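Local atomic coordinates of quinone oxidoreductase (Thermus thermophilus, PDB entry 1IYZ), a protein that probably catalyses the NADPH-dependent reduction of quinones, holding the bound dinucleotide on a Rossmann-type nucleotide-binding fold. Residues L130-A135 / E195-E200; V215-A220 / L240-T245; V35-A40 / A284-L289. All blocks are in the same frame, centred on the assembly; numbering follows the deposited sequence.

Interaction 1: L130-A135 / E195-E200; sequences LVQAAA and EVRGKE. With NDP (NADPH dihydro-nicotinamide-adenine-dinucleotide phosphate), chain B.
Gln-132 carries its carboxamide across from the end of strand 128-131 into the turn of Glu-195, Val-196 and Arg-197, and this buried amide is the tight part of the contact. Its CG lies beside the backbone N and opposite the carbonyl carbon (chi1 -54°), and the extended chain beyond it places OE1 among backbone N-H groups. Val-196 N donates to Gln-132 OE1 over 3.1 Å, approaching nearly along the C=O axis. A weaker bond from Arg-197 N reaches the same OE1 at 3.4 Å, which gives that buried oxygen two backbone donors. On the other branch, Gln-132 NE2 makes a weak bond of 2.8 Å to Glu-195 OE2, with amide and carboxylate planes 70° apart. The carboxylate is itself positioned: Gly-198 N donates to Glu-195 OE1 at 2.7 Å, and OE2 has a further partner in the hydroxyl of Ser-204. These bonds probably hold the amide in place, and Ser-204 ties the carboxylate to helix 201-205.

Apolar atoms close the cofactor side, where Ala-133 CB meets Val-196 CG2 at 3.7 Å and also lies 3.4 Å from NDP O4B of the adenine-side ribose. The looser side belongs to Arg-197. Its CG lies 3.2 Å from Gln-132 OE1, the two side chains crossing at about a right angle. Arg-197 is partly exposed, and its guanidinium runs on to a salt bridge with Glu-221 and a cation-pi contact with Tyr-177, both NADPH-binding residues. Strands 128-131 and 190-195 are adjacent in the parallel sheet, at the point where its strand order reverses; loops diverging from the carboxyl ends of such a pair, with the dinucleotide beside them, are the hallmark of the Rossmann fold.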
loop_
_atom_site.group_PDB
_atom_site.type_symbol
_atom_site.label_atom_id
_atom_site.label_comp_id
_atom_site.label_asym_id
_atom_site.label_seq_id
_atom_site.Cartn_x
_atom_site.Cartn_y
_atom_site.Cartn_z
ATOM N N LEU A 130 16.920 2.381 6.714
ATOM C CA LEU A 130 16.292 1.068 6.702
ATOM C C LEU A 130 15.186 1.042 7.759
ATOM O O LEU A 130 15.469 1.180 8.950
ATOM C CB LEU A 130 17.326 -0.014 7.037
ATOM C CG LEU A 130 16.998 -1.514 6.917
ATOM C CD1 LEU A 130 17.797 -2.249 7.977
ATOM C CD2 LEU A 130 15.531 -1.812 7.118
ATOM N N VAL A 131 13.939 0.871 7.322
ATOM C CA VAL A 131 12.813 0.790 8.248
ATOM C C VAL A 131 12.346 -0.663 8.326
ATOM O O VAL A 131 11.868 -1.221 7.332
ATOM C CB VAL A 131 11.625 1.666 7.786
ATOM C CG1 VAL A 131 10.367 1.326 8.602
ATOM C CG2 VAL A 131 11.971 3.139 7.943
ATOM N N GLN A 132 12.496 -1.280 9.498
ATOM C CA GLN A 132 12.078 -2.671 9.679
ATOM C C GLN A 132 10.601 -2.696 10.055
ATOM O O GLN A 132 10.028 -1.646 10.377
ATOM C CB GLN A 132 12.887 -3.342 10.782
ATOM C CG GLN A 132 14.393 -3.256 10.621
ATOM C CD GLN A 132 15.106 -3.898 11.794
ATOM O OE1 GLN A 132 14.741 -3.669 12.950
ATOM N NE2 GLN A 132 16.119 -4.705 11.510
ATOM N N ALA A 133 9.988 -3.883 10.021
ATOM C CA ALA A 133 8.564 -4.015 10.338
ATOM C C ALA A 133 7.825 -2.887 9.622
ATOM O O ALA A 133 6.883 -2.303 10.156
ATOM C CB ALA A 133 8.351 -3.916 11.835
ATOM N N ALA A 134 8.270 -2.606 8.401
ATOM C CA ALA A 134 7.749 -1.524 7.572
ATOM C C ALA A 134 6.280 -1.546 7.163
ATOM O O ALA A 134 5.805 -0.613 6.524
ATOM C CB ALA A 134 8.616 -1.395 6.334
ATOM N N ALA A 135 5.556 -2.595 7.519
ATOM C CA ALA A 135 4.149 -2.677 7.157
ATOM C C ALA A 135 3.242 -2.545 8.386
ATOM O O ALA A 135 2.033 -2.776 8.301
ATOM C CB ALA A 135 3.884 -3.989 6.439
ATOM N N GLU A 195 15.822 0.196 14.476
ATOM C CA GLU A 195 15.766 -1.163 15.016
ATOM C C GLU A 195 14.585 -1.441 15.918
ATOM O O GLU A 195 14.529 -0.939 17.040
ATOM C CB GLU A 195 17.041 -1.460 15.798
ATOM C CG GLU A 195 18.040 -2.316 15.067
ATOM C CD GLU A 195 17.586 -3.748 14.950
ATOM O OE1 GLU A 195 17.133 -4.301 15.974
ATOM O OE2 GLU A 195 17.691 -4.325 13.844
ATOM N N VAL A 196 13.648 -2.254 15.443
ATOM C CA VAL A 196 12.488 -2.591 16.254
ATOM C C VAL A 196 12.519 -4.079 16.575
ATOM O O VAL A 196 11.746 -4.561 17.402
ATOM C CB VAL A 196 11.166 -2.242 15.531
ATOM C CG1 VAL A 196 11.132 -0.762 15.194
ATOM C CG2 VAL A 196 11.029 -3.066 14.276
ATOM N N ARG A 197 13.434 -4.796 15.925
ATOM C CA ARG A 197 13.577 -6.235 16.126
ATOM C C ARG A 197 14.403 -6.524 17.371
ATOM O O ARG A 197 13.927 -7.161 18.316
ATOM C CB ARG A 197 14.246 -6.865 14.909
ATOM C CG ARG A 197 13.527 -6.566 13.602
ATOM C CD ARG A 197 13.218 -7.843 12.849
ATOM N NE ARG A 197 14.386 -8.373 12.161
ATOM C CZ ARG A 197 14.575 -9.661 11.903
ATOM N NH1 ARG A 197 13.668 -10.554 12.286
ATOM N NH2 ARG A 197 15.664 -10.051 11.259
ATOM N N GLY A 198 15.652 -6.064 17.358
ATOM C CA GLY A 198 16.530 -6.249 18.501
ATOM C C GLY A 198 17.366 -7.513 18.524
ATOM O O GLY A 198 18.454 -7.524 19.099
ATOM N N LYS A 199 16.873 -8.574 17.897
ATOM C CA LYS A 199 17.587 -9.846 17.887
ATOM C C LYS A 199 18.861 -9.845 17.042
ATOM O O LYS A 199 19.853 -10.478 17.411
ATOM C CB LYS A 199 16.649 -10.967 17.421
ATOM N N GLU A 200 18.842 -9.130 15.919
ATOM C CA GLU A 200 20.006 -9.097 15.033
ATOM C C GLU A 200 20.786 -7.780 15.015
ATOM O O GLU A 200 21.469 -7.481 14.038
ATOM C CB GLU A 200 19.575 -9.465 13.608
HETATM P PA NDP B . 3.405 -2.529 14.424
HETATM O O1A NDP B . 2.230 -2.449 13.967
HETATM O O2A NDP B . 4.764 -2.225 13.746
HETATM O O5B NDP B . 3.752 -4.210 14.877
HETATM C C5B NDP B . 4.990 -4.794 15.188
HETATM C C4B NDP B . 5.572 -5.379 13.937
HETATM O O4B NDP B . 6.903 -5.673 14.343
HETATM C C3B NDP B . 4.996 -6.714 13.447
HETATM O O3B NDP B . 3.832 -6.465 12.615
HETATM C C2B NDP B . 6.213 -7.393 12.837
HETATM O O2B NDP B . 6.246 -7.079 11.451
HETATM C C1B NDP B . 7.446 -6.775 13.630
HETATM N N9A NDP B . 8.002 -7.906 14.389
HETATM C C8A NDP B . 9.192 -8.487 14.232
HETATM N N7A NDP B . 9.310 -9.514 15.082
HETATM C C5A NDP B . 8.174 -9.533 15.743
HETATM C C6A NDP B . 7.832 -10.461 16.719
HETATM N N6A NDP B . 8.641 -11.443 17.100
HETATM N N1A NDP B . 6.619 -10.315 17.253
HETATM C C2A NDP B . 5.758 -9.328 16.880
HETATM N N3A NDP B . 6.096 -8.445 15.937
HETATM C C4A NDP B . 7.322 -8.547 15.345
HETATM O O3 NDP B . 3.910 -2.023 15.819
HETATM P PN NDP B . 3.395 -1.325 17.138
HETATM O O1N NDP B . 3.502 0.119 17.214
HETATM O O2N NDP B . 3.297 -2.258 18.312
HETATM O O5D NDP B . 5.006 -1.391 17.447
HETATM C C5D NDP B . 5.840 -2.608 17.542
HETATM C C4D NDP B . 7.321 -2.210 17.862
HETATM O O4D NDP B . 7.456 -0.775 17.904
HETATM C C3D NDP B . 7.706 -2.694 19.261
HETATM O O3D NDP B . 9.023 -3.235 19.211
HETATM C C2D NDP B . 7.548 -1.458 20.110
HETATM O O2D NDP B . 8.189 -1.588 21.369
HETATM C C1D NDP B . 8.187 -0.436 19.104
HETATM N N1N NDP B . 7.928 0.970 19.552
HETATM C C2N NDP B . 8.886 1.478 20.463
HETATM C C3N NDP B . 8.698 2.839 20.939
HETATM C C7N NDP B . 9.684 3.426 21.888
HETATM O O7N NDP B . 9.415 4.351 22.694
HETATM N N7N NDP B . 10.965 2.970 21.901
HETATM C C4N NDP B . 7.583 3.561 20.471
HETATM C C5N NDP B . 6.667 3.044 19.587
HETATM C C6N NDP B . 6.835 1.746 19.121
HETATM P P2B NDP B . 6.949 -8.115 10.352
HETATM O O1X NDP B . 7.022 -7.329 9.102
HETATM O O2X NDP B . 8.269 -8.441 10.905
HETATM O O3X NDP B . 6.022 -9.263 10.326
#

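Interaction 2: V215-A220 / L240-T245; sequences VYIGAA and LGFWLT. With NDP (NADPH dihydro-nicotinamide-adenine-dinucleotide phosphate), chain B.
Val-215 and Phe-242 meet where the last two strands of the Rossmann sheet, 212-216 and 238-241, run side by side in parallel and then open round the nicotinamide. The register is simple: Val-215 pairs with Leu-240, both side chains on one face, while Tyr-216 pairs with Gly-241 and turns its side chain to the other. Tyr-216 N donates to Leu-240 O at 2.6 Å, and a weaker bond of 3.0 Å from Phe-242 N to Tyr-216 O extends the pairing just past the strand end.

Phe-242 organises the side chains. Val-215 CG1 comes up against Phe-242 CB at 4.0 Å, the two side chains slanting across each other. With CG opposite its backbone N (chi1 179°), the ring of Phe-242 extends toward the cofactor, and it presents its edge to the carboxamide carbon, NDP C7N. Ile-217 reaches the same ring more loosely, CG1 standing 4.4 Å from Phe-242 CD1. Its other branch turns to the nicotinamide, Ile-217 CG2 lying 3.4 Å from NDP C2N. Thr-113 of helix 108-120 also touches Phe-242. Trp-243 brings its indole edge, in plane, to NDP O7N.

The backbone supplies the polar recognition: past the strand ends, backbone carbonyls and an N-H meet the carboxamide. The carboxamide nitrogen NDP N7N donates twice, bridging the two segments through Ile-217 O and Phe-242 O. This pattern, two acceptors for N7N and one donor for O7N, is consistent with a defined rotation of the carboxamide. Its oxygen completes the set: Leu-244 N donates to NDP O7N over 2.9 Å in a nearly straight bond of 171°.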
loop_
_atom_site.group_PDB
_atom_site.type_symbol
_atom_site.label_atom_id
_atom_site.label_comp_id
_atom_site.label_asym_id
_atom_site.label_seq_id
_atom_site.Cartn_x
_atom_site.Cartn_y
_atom_site.Cartn_z
ATOM N N VAL A 215 19.153 3.471 15.413
ATOM C CA VAL A 215 18.286 3.896 16.500
ATOM C C VAL A 215 17.608 2.666 17.082
ATOM O O VAL A 215 16.875 1.961 16.388
ATOM C CB VAL A 215 17.214 4.864 16.005
ATOM C CG1 VAL A 215 16.376 5.360 17.178
ATOM C CG2 VAL A 215 17.870 6.014 15.266
ATOM N N TYR A 216 17.863 2.399 18.353
ATOM C CA TYR A 216 17.281 1.242 19.007
ATOM C C TYR A 216 15.902 1.615 19.530
ATOM O O TYR A 216 15.768 2.217 20.593
ATOM C CB TYR A 216 18.186 0.797 20.149
ATOM C CG TYR A 216 18.088 -0.667 20.436
ATOM C CD1 TYR A 216 16.918 -1.220 20.949
ATOM C CD2 TYR A 216 19.149 -1.511 20.159
ATOM C CE1 TYR A 216 16.809 -2.585 21.177
ATOM C CE2 TYR A 216 19.053 -2.876 20.380
ATOM C CZ TYR A 216 17.882 -3.409 20.888
ATOM O OH TYR A 216 17.787 -4.767 21.087
ATOM N N ILE A 217 14.875 1.248 18.777
ATOM C CA ILE A 217 13.506 1.583 19.151
ATOM C C ILE A 217 12.753 0.471 19.872
ATOM O O ILE A 217 11.812 0.734 20.616
ATOM C CB ILE A 217 12.714 2.022 17.908
ATOM C CG1 ILE A 217 13.347 3.280 17.325
ATOM C CG2 ILE A 217 11.281 2.312 18.267
ATOM C CD1 ILE A 217 12.715 3.722 16.035
ATOM N N GLY A 218 13.171 -0.770 19.658
ATOM C CA GLY A 218 12.507 -1.877 20.313
ATOM C C GLY A 218 13.223 -3.206 20.186
ATOM O O GLY A 218 14.174 -3.359 19.415
ATOM N N ALA A 219 12.756 -4.163 20.977
ATOM C CA ALA A 219 13.277 -5.524 20.992
ATOM C C ALA A 219 12.030 -6.401 21.048
ATOM O O ALA A 219 11.861 -7.213 21.958
ATOM C CB ALA A 219 14.137 -5.742 22.223
ATOM N N ALA A 220 11.151 -6.208 20.067
ATOM C CA ALA A 220 9.889 -6.935 19.978
ATOM C C ALA A 220 10.028 -8.437 19.731
ATOM O O ALA A 220 9.137 -9.210 20.092
ATOM C CB ALA A 220 9.010 -6.305 18.894
ATOM N N LEU A 240 21.744 4.501 19.272
ATOM C CA LEU A 240 20.908 5.351 20.113
ATOM C C LEU A 240 19.752 4.603 20.757
ATOM O O LEU A 240 18.896 4.060 20.062
ATOM C CB LEU A 240 20.321 6.511 19.309
ATOM C CG LEU A 240 21.258 7.594 18.787
ATOM C CD1 LEU A 240 22.261 7.004 17.794
ATOM C CD2 LEU A 240 20.409 8.681 18.134
ATOM N N GLY A 241 19.734 4.568 22.085
ATOM C CA GLY A 241 18.637 3.927 22.775
ATOM C C GLY A 241 17.505 4.926 22.627
ATOM O O GLY A 241 17.747 6.133 22.613
ATOM N N PHE A 242 16.274 4.452 22.509
ATOM C CA PHE A 242 15.169 5.378 22.338
ATOM C C PHE A 242 13.904 4.957 23.058
ATOM O O PHE A 242 13.517 3.786 23.038
ATOM C CB PHE A 242 14.887 5.566 20.839
ATOM C CG PHE A 242 13.739 6.491 20.545
ATOM C CD1 PHE A 242 12.421 6.045 20.646
ATOM C CD2 PHE A 242 13.973 7.820 20.209
ATOM C CE1 PHE A 242 11.352 6.905 20.424
ATOM C CE2 PHE A 242 12.914 8.694 19.984
ATOM C CZ PHE A 242 11.596 8.233 20.093
ATOM N N TRP A 243 13.267 5.933 23.695
ATOM C CA TRP A 243 12.015 5.713 24.406
ATOM C C TRP A 243 11.214 7.012 24.394
ATOM O O TRP A 243 11.602 8.013 24.998
ATOM C CB TRP A 243 12.286 5.240 25.835
ATOM C CG TRP A 243 11.046 4.920 26.591
ATOM C CD1 TRP A 243 9.870 4.460 26.077
ATOM C CD2 TRP A 243 10.852 5.031 28.003
ATOM N NE1 TRP A 243 8.951 4.283 27.081
ATOM C CE2 TRP A 243 9.526 4.625 28.275
ATOM C CE3 TRP A 243 11.667 5.434 29.069
ATOM C CZ2 TRP A 243 8.995 4.611 29.568
ATOM C CZ3 TRP A 243 11.136 5.420 30.362
ATOM C CH2 TRP A 243 9.814 5.011 30.594
ATOM N N LEU A 244 10.090 6.976 23.689
ATOM C CA LEU A 244 9.201 8.127 23.506
ATOM C C LEU A 244 8.655 8.833 24.761
ATOM O O LEU A 244 8.628 10.063 24.826
ATOM C CB LEU A 244 8.031 7.686 22.614
ATOM C CG LEU A 244 7.140 8.662 21.837
ATOM C CD1 LEU A 244 5.755 8.650 22.416
ATOM C CD2 LEU A 244 7.742 10.050 21.832
ATOM N N THR A 245 8.222 8.058 25.751
ATOM C CA THR A 245 7.636 8.622 26.960
ATOM C C THR A 245 8.347 9.829 27.565
ATOM O O THR A 245 7.762 10.908 27.665
ATOM C CB THR A 245 7.494 7.562 28.054
ATOM O OG1 THR A 245 6.851 6.402 27.518
ATOM C CG2 THR A 245 6.670 8.114 29.203
HETATM P PA NDP B . 3.405 -2.529 14.424
HETATM O O1A NDP B . 2.230 -2.449 13.967
HETATM O O2A NDP B . 4.764 -2.225 13.746
HETATM O O5B NDP B . 3.752 -4.210 14.877
HETATM C C5B NDP B . 4.990 -4.794 15.188
HETATM C C4B NDP B . 5.572 -5.379 13.937
HETATM O O4B NDP B . 6.903 -5.673 14.343
HETATM C C3B NDP B . 4.996 -6.714 13.447
HETATM O O3B NDP B . 3.832 -6.465 12.615
HETATM C C2B NDP B . 6.213 -7.393 12.837
HETATM O O2B NDP B . 6.246 -7.079 11.451
HETATM C C1B NDP B . 7.446 -6.775 13.630
HETATM N N9A NDP B . 8.002 -7.906 14.389
HETATM C C8A NDP B . 9.192 -8.487 14.232
HETATM N N7A NDP B . 9.310 -9.514 15.082
HETATM C C5A NDP B . 8.174 -9.533 15.743
HETATM C C6A NDP B . 7.832 -10.461 16.719
HETATM N N6A NDP B . 8.641 -11.443 17.100
HETATM N N1A NDP B . 6.619 -10.315 17.253
HETATM C C2A NDP B . 5.758 -9.328 16.880
HETATM N N3A NDP B . 6.096 -8.445 15.937
HETATM C C4A NDP B . 7.322 -8.547 15.345
HETATM O O3 NDP B . 3.910 -2.023 15.819
HETATM P PN NDP B . 3.395 -1.325 17.138
HETATM O O1N NDP B . 3.502 0.119 17.214
HETATM O O2N NDP B . 3.297 -2.258 18.312
HETATM O O5D NDP B . 5.006 -1.391 17.447
HETATM C C5D NDP B . 5.840 -2.608 17.542
HETATM C C4D NDP B . 7.321 -2.210 17.862
HETATM O O4D NDP B . 7.456 -0.775 17.904
HETATM C C3D NDP B . 7.706 -2.694 19.261
HETATM O O3D NDP B . 9.023 -3.235 19.211
HETATM C C2D NDP B . 7.548 -1.458 20.110
HETATM O O2D NDP B . 8.189 -1.588 21.369
HETATM C C1D NDP B . 8.187 -0.436 19.104
HETATM N N1N NDP B . 7.928 0.970 19.552
HETATM C C2N NDP B . 8.886 1.478 20.463
HETATM C C3N NDP B . 8.698 2.839 20.939
HETATM C C7N NDP B . 9.684 3.426 21.888
HETATM O O7N NDP B . 9.415 4.351 22.694
HETATM N N7N NDP B . 10.965 2.970 21.901
HETATM C C4N NDP B . 7.583 3.561 20.471
HETATM C C5N NDP B . 6.667 3.044 19.587
HETATM C C6N NDP B . 6.835 1.746 19.121
HETATM P P2B NDP B . 6.949 -8.115 10.352
HETATM O O1X NDP B . 7.022 -7.329 9.102
HETATM O O2X NDP B . 8.269 -8.441 10.905
HETATM O O3X NDP B . 6.022 -9.263 10.326
#

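Interaction 3: V35-A40 / A284-L289; sequences VGLNFA and AAFRAL. With NDP (NADPH dihydro-nicotinamide-adenine-dinucleotide phosphate), chain B.
Leu-37, where strand 27-36 gives way to helix 39-46, and Phe-39, which opens that helix, pass one flank of helix 282-290, with CA-CA distances of 7.4 Å from Leu-37 to Phe-286 and 6.7 Å from Phe-39 to Leu-289, a spacing bridged by side chains without polar bonds between the segments. Leu-37 makes the contact at one end. Its CD1 presses on Ala-285 CB at 3.5 Å and also sits over one face of the Phe-286 ring, near the rim, 4.2 Å from Phe-286 CD2. Farther along, Leu-289 comes in alongside: its CD1 packs 3.9 Å from Leu-37 CB and over the face of the Asn-38 carbonyl, near its O, while CD2 approaches Phe-39 N. The helix thus offers Ala-285 and Leu-289, one turn apart, as a small and a large apolar contact for a single leucine.

Asn-38 turns the other way, its side chain held by Lys-297 and weakly by Glu-62. Phe-39 also points away; CG opposite the backbone N (chi1 -155°) carries its ring to the nicotinamide ribose, where Phe-39 CG lies 3.7 Å from NDP C3D in an oblique approach. Leu-37 thus faces the apolar core, while Phe-39 turns to the NADPH site. The joint belongs to the GroES-like domain of the medium-chain dehydrogenase/reductase fold, whose helix 39-46 opens facing the cofactor.

Leu-37 bonds to Val-298 of strand 297-301 through its backbone, and both Leu-37 and Ala-285 pack on that valine. Phe-277 of strand 273-278 packs against Ala-284, Ala-285 and Ala-288, while Arg-45 of helix 39-46 makes a cation-pi contact with Phe-286.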
loop_
_atom_site.group_PDB
_atom_site.type_symbol
_atom_site.label_atom_id
_atom_site.label_comp_id
_atom_site.label_asym_id
_atom_site.label_seq_id
_atom_site.Cartn_x
_atom_site.Cartn_y
_atom_site.Cartn_z
ATOM N N VAL A 35 -9.357 4.126 20.273
ATOM C CA VAL A 35 -8.129 3.942 21.037
ATOM C C VAL A 35 -7.188 3.153 20.141
ATOM O O VAL A 35 -7.569 2.113 19.596
ATOM C CB VAL A 35 -8.359 3.128 22.342
ATOM C CG1 VAL A 35 -7.023 2.841 23.008
ATOM C CG2 VAL A 35 -9.252 3.893 23.301
ATOM N N GLY A 36 -5.973 3.655 19.967
ATOM C CA GLY A 36 -5.019 2.940 19.144
ATOM C C GLY A 36 -4.198 2.065 20.066
ATOM O O GLY A 36 -3.765 2.529 21.117
ATOM N N LEU A 37 -3.997 0.801 19.707
ATOM C CA LEU A 37 -3.204 -0.085 20.551
ATOM C C LEU A 37 -1.738 -0.082 20.124
ATOM O O LEU A 37 -1.421 0.042 18.945
ATOM C CB LEU A 37 -3.755 -1.513 20.515
ATOM C CG LEU A 37 -5.191 -1.714 21.004
ATOM C CD1 LEU A 37 -5.467 -3.203 21.112
ATOM C CD2 LEU A 37 -5.394 -1.052 22.362
ATOM N N ASN A 38 -0.853 -0.221 21.102
ATOM C CA ASN A 38 0.583 -0.216 20.863
ATOM C C ASN A 38 1.211 -1.461 21.446
ATOM O O ASN A 38 0.622 -2.114 22.304
ATOM C CB ASN A 38 1.208 1.007 21.533
ATOM C CG ASN A 38 0.679 2.311 20.972
ATOM O OD1 ASN A 38 0.982 2.679 19.829
ATOM N ND2 ASN A 38 -0.119 3.018 21.770
ATOM N N PHE A 39 2.417 -1.783 20.996
ATOM C CA PHE A 39 3.112 -2.954 21.508
ATOM C C PHE A 39 3.425 -2.710 22.972
ATOM O O PHE A 39 3.515 -3.638 23.767
ATOM C CB PHE A 39 4.401 -3.184 20.736
ATOM C CG PHE A 39 4.867 -4.599 20.758
ATOM C CD1 PHE A 39 5.804 -5.025 21.695
ATOM C CD2 PHE A 39 4.333 -5.525 19.866
ATOM C CE1 PHE A 39 6.204 -6.355 21.748
ATOM C CE2 PHE A 39 4.724 -6.857 19.908
ATOM C CZ PHE A 39 5.663 -7.276 20.854
ATOM N N ALA A 40 3.578 -1.441 23.322
ATOM C CA ALA A 40 3.866 -1.057 24.695
ATOM C C ALA A 40 2.735 -1.499 25.622
ATOM O O ALA A 40 2.982 -1.872 26.766
ATOM C CB ALA A 40 4.061 0.464 24.787
ATOM N N ALA A 284 -9.397 -9.392 21.548
ATOM C CA ALA A 284 -9.105 -9.823 20.195
ATOM C C ALA A 284 -8.114 -8.836 19.586
ATOM O O ALA A 284 -7.147 -9.235 18.941
ATOM C CB ALA A 284 -10.395 -9.872 19.373
ATOM N N ALA A 285 -8.357 -7.548 19.808
ATOM C CA ALA A 285 -7.486 -6.498 19.297
ATOM C C ALA A 285 -6.069 -6.690 19.828
ATOM O O ALA A 285 -5.095 -6.573 19.083
ATOM C CB ALA A 285 -8.022 -5.121 19.709
ATOM N N PHE A 286 -5.957 -6.978 21.121
ATOM C CA PHE A 286 -4.655 -7.197 21.740
ATOM C C PHE A 286 -3.948 -8.354 21.061
ATOM O O PHE A 286 -2.746 -8.297 20.820
ATOM C CB PHE A 286 -4.811 -7.481 23.233
ATOM C CG PHE A 286 -4.596 -6.276 24.099
ATOM C CD1 PHE A 286 -3.306 -5.826 24.374
ATOM C CD2 PHE A 286 -5.678 -5.578 24.625
ATOM C CE1 PHE A 286 -3.093 -4.700 25.161
ATOM C CE2 PHE A 286 -5.481 -4.450 25.413
ATOM C CZ PHE A 286 -4.186 -4.008 25.683
ATOM N N ARG A 287 -4.696 -9.404 20.747
ATOM C CA ARG A 287 -4.115 -10.548 20.067
ATOM C C ARG A 287 -3.603 -10.133 18.685
ATOM O O ARG A 287 -2.536 -10.579 18.251
ATOM C CB ARG A 287 -5.147 -11.672 19.938
ATOM C CG ARG A 287 -4.922 -12.806 20.933
ATOM C CD ARG A 287 -5.913 -13.955 20.770
ATOM N NE ARG A 287 -7.194 -13.702 21.430
ATOM C CZ ARG A 287 -8.344 -13.498 20.790
ATOM N NH1 ARG A 287 -8.389 -13.515 19.457
ATOM N NH2 ARG A 287 -9.455 -13.284 21.489
ATOM N N ALA A 288 -4.363 -9.270 18.012
ATOM C CA ALA A 288 -4.006 -8.778 16.683
ATOM C C ALA A 288 -2.628 -8.115 16.703
ATOM O O ALA A 288 -1.864 -8.210 15.740
ATOM C CB ALA A 288 -5.058 -7.796 16.193
ATOM N N LEU A 289 -2.313 -7.442 17.805
ATOM C CA LEU A 289 -1.012 -6.796 17.957
ATOM C C LEU A 289 0.111 -7.806 17.749
ATOM O O LEU A 289 1.162 -7.478 17.202
ATOM C CB LEU A 289 -0.870 -6.202 19.360
ATOM C CG LEU A 289 -1.303 -4.759 19.606
ATOM C CD1 LEU A 289 -1.202 -4.458 21.093
ATOM C CD2 LEU A 289 -0.427 -3.810 18.795
HETATM P PA NDP B . 3.405 -2.529 14.424
HETATM O O1A NDP B . 2.230 -2.449 13.967
HETATM O O2A NDP B . 4.764 -2.225 13.746
HETATM O O5B NDP B . 3.752 -4.210 14.877
HETATM C C5B NDP B . 4.990 -4.794 15.188
HETATM C C4B NDP B . 5.572 -5.379 13.937
HETATM O O4B NDP B . 6.903 -5.673 14.343
HETATM C C3B NDP B . 4.996 -6.714 13.447
HETATM O O3B NDP B . 3.832 -6.465 12.615
HETATM C C2B NDP B . 6.213 -7.393 12.837
HETATM O O2B NDP B . 6.246 -7.079 11.451
HETATM C C1B NDP B . 7.446 -6.775 13.630
HETATM N N9A NDP B . 8.002 -7.906 14.389
HETATM C C8A NDP B . 9.192 -8.487 14.232
HETATM N N7A NDP B . 9.310 -9.514 15.082
HETATM C C5A NDP B . 8.174 -9.533 15.743
HETATM C C6A NDP B . 7.832 -10.461 16.719
HETATM N N6A NDP B . 8.641 -11.443 17.100
HETATM N N1A NDP B . 6.619 -10.315 17.253
HETATM C C2A NDP B . 5.758 -9.328 16.880
HETATM N N3A NDP B . 6.096 -8.445 15.937
HETATM C C4A NDP B . 7.322 -8.547 15.345
HETATM O O3 NDP B . 3.910 -2.023 15.819
HETATM P PN NDP B . 3.395 -1.325 17.138
HETATM O O1N NDP B . 3.502 0.119 17.214
HETATM O O2N NDP B . 3.297 -2.258 18.312
HETATM O O5D NDP B . 5.006 -1.391 17.447
HETATM C C5D NDP B . 5.840 -2.608 17.542
HETATM C C4D NDP B . 7.321 -2.210 17.862
HETATM O O4D NDP B . 7.456 -0.775 17.904
HETATM C C3D NDP B . 7.706 -2.694 19.261
HETATM O O3D NDP B . 9.023 -3.235 19.211
HETATM C C2D NDP B . 7.548 -1.458 20.110
HETATM O O2D NDP B . 8.189 -1.588 21.369
HETATM C C1D NDP B . 8.187 -0.436 19.104
HETATM N N1N NDP B . 7.928 0.970 19.552
HETATM C C2N NDP B . 8.886 1.478 20.463
HETATM C C3N NDP B . 8.698 2.839 20.939
HETATM C C7N NDP B . 9.684 3.426 21.888
HETATM O O7N NDP B . 9.415 4.351 22.694
HETATM N N7N NDP B . 10.965 2.970 21.901
HETATM C C4N NDP B . 7.583 3.561 20.471
HETATM C C5N NDP B . 6.667 3.044 19.587
HETATM C C6N NDP B . 6.835 1.746 19.121
HETATM P P2B NDP B . 6.949 -8.115 10.352
HETATM O O1X NDP B . 7.022 -7.329 9.102
HETATM O O2X NDP B . 8.269 -8.441 10.905
HETATM O O3X NDP B . 6.022 -9.263 10.326
#

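How the interactions relate
Interactions 1 and 2 belong to one parallel sheet and touch directly: Glu-195 N and O probably bond to Val-215 O and Ile-217 N, joining strand 190-195 to strand 212-216. Interaction 3 lies about 18 Å from each of them between centres, on the mixed sheet and its helices across the cofactor. Interactions 1 and 3 are buried, whereas interaction 2 is partly open at the sheet edge. Their chemistry follows: a buried amide among backbone donors in 1, strand bonds, packing round Phe-242 and backbone bonds to the nicotinamide amide in 2, purely apolar side chains in 3. All three touch NADPH, and Ala-220 meets Phe-39 between interactions 2 and 3.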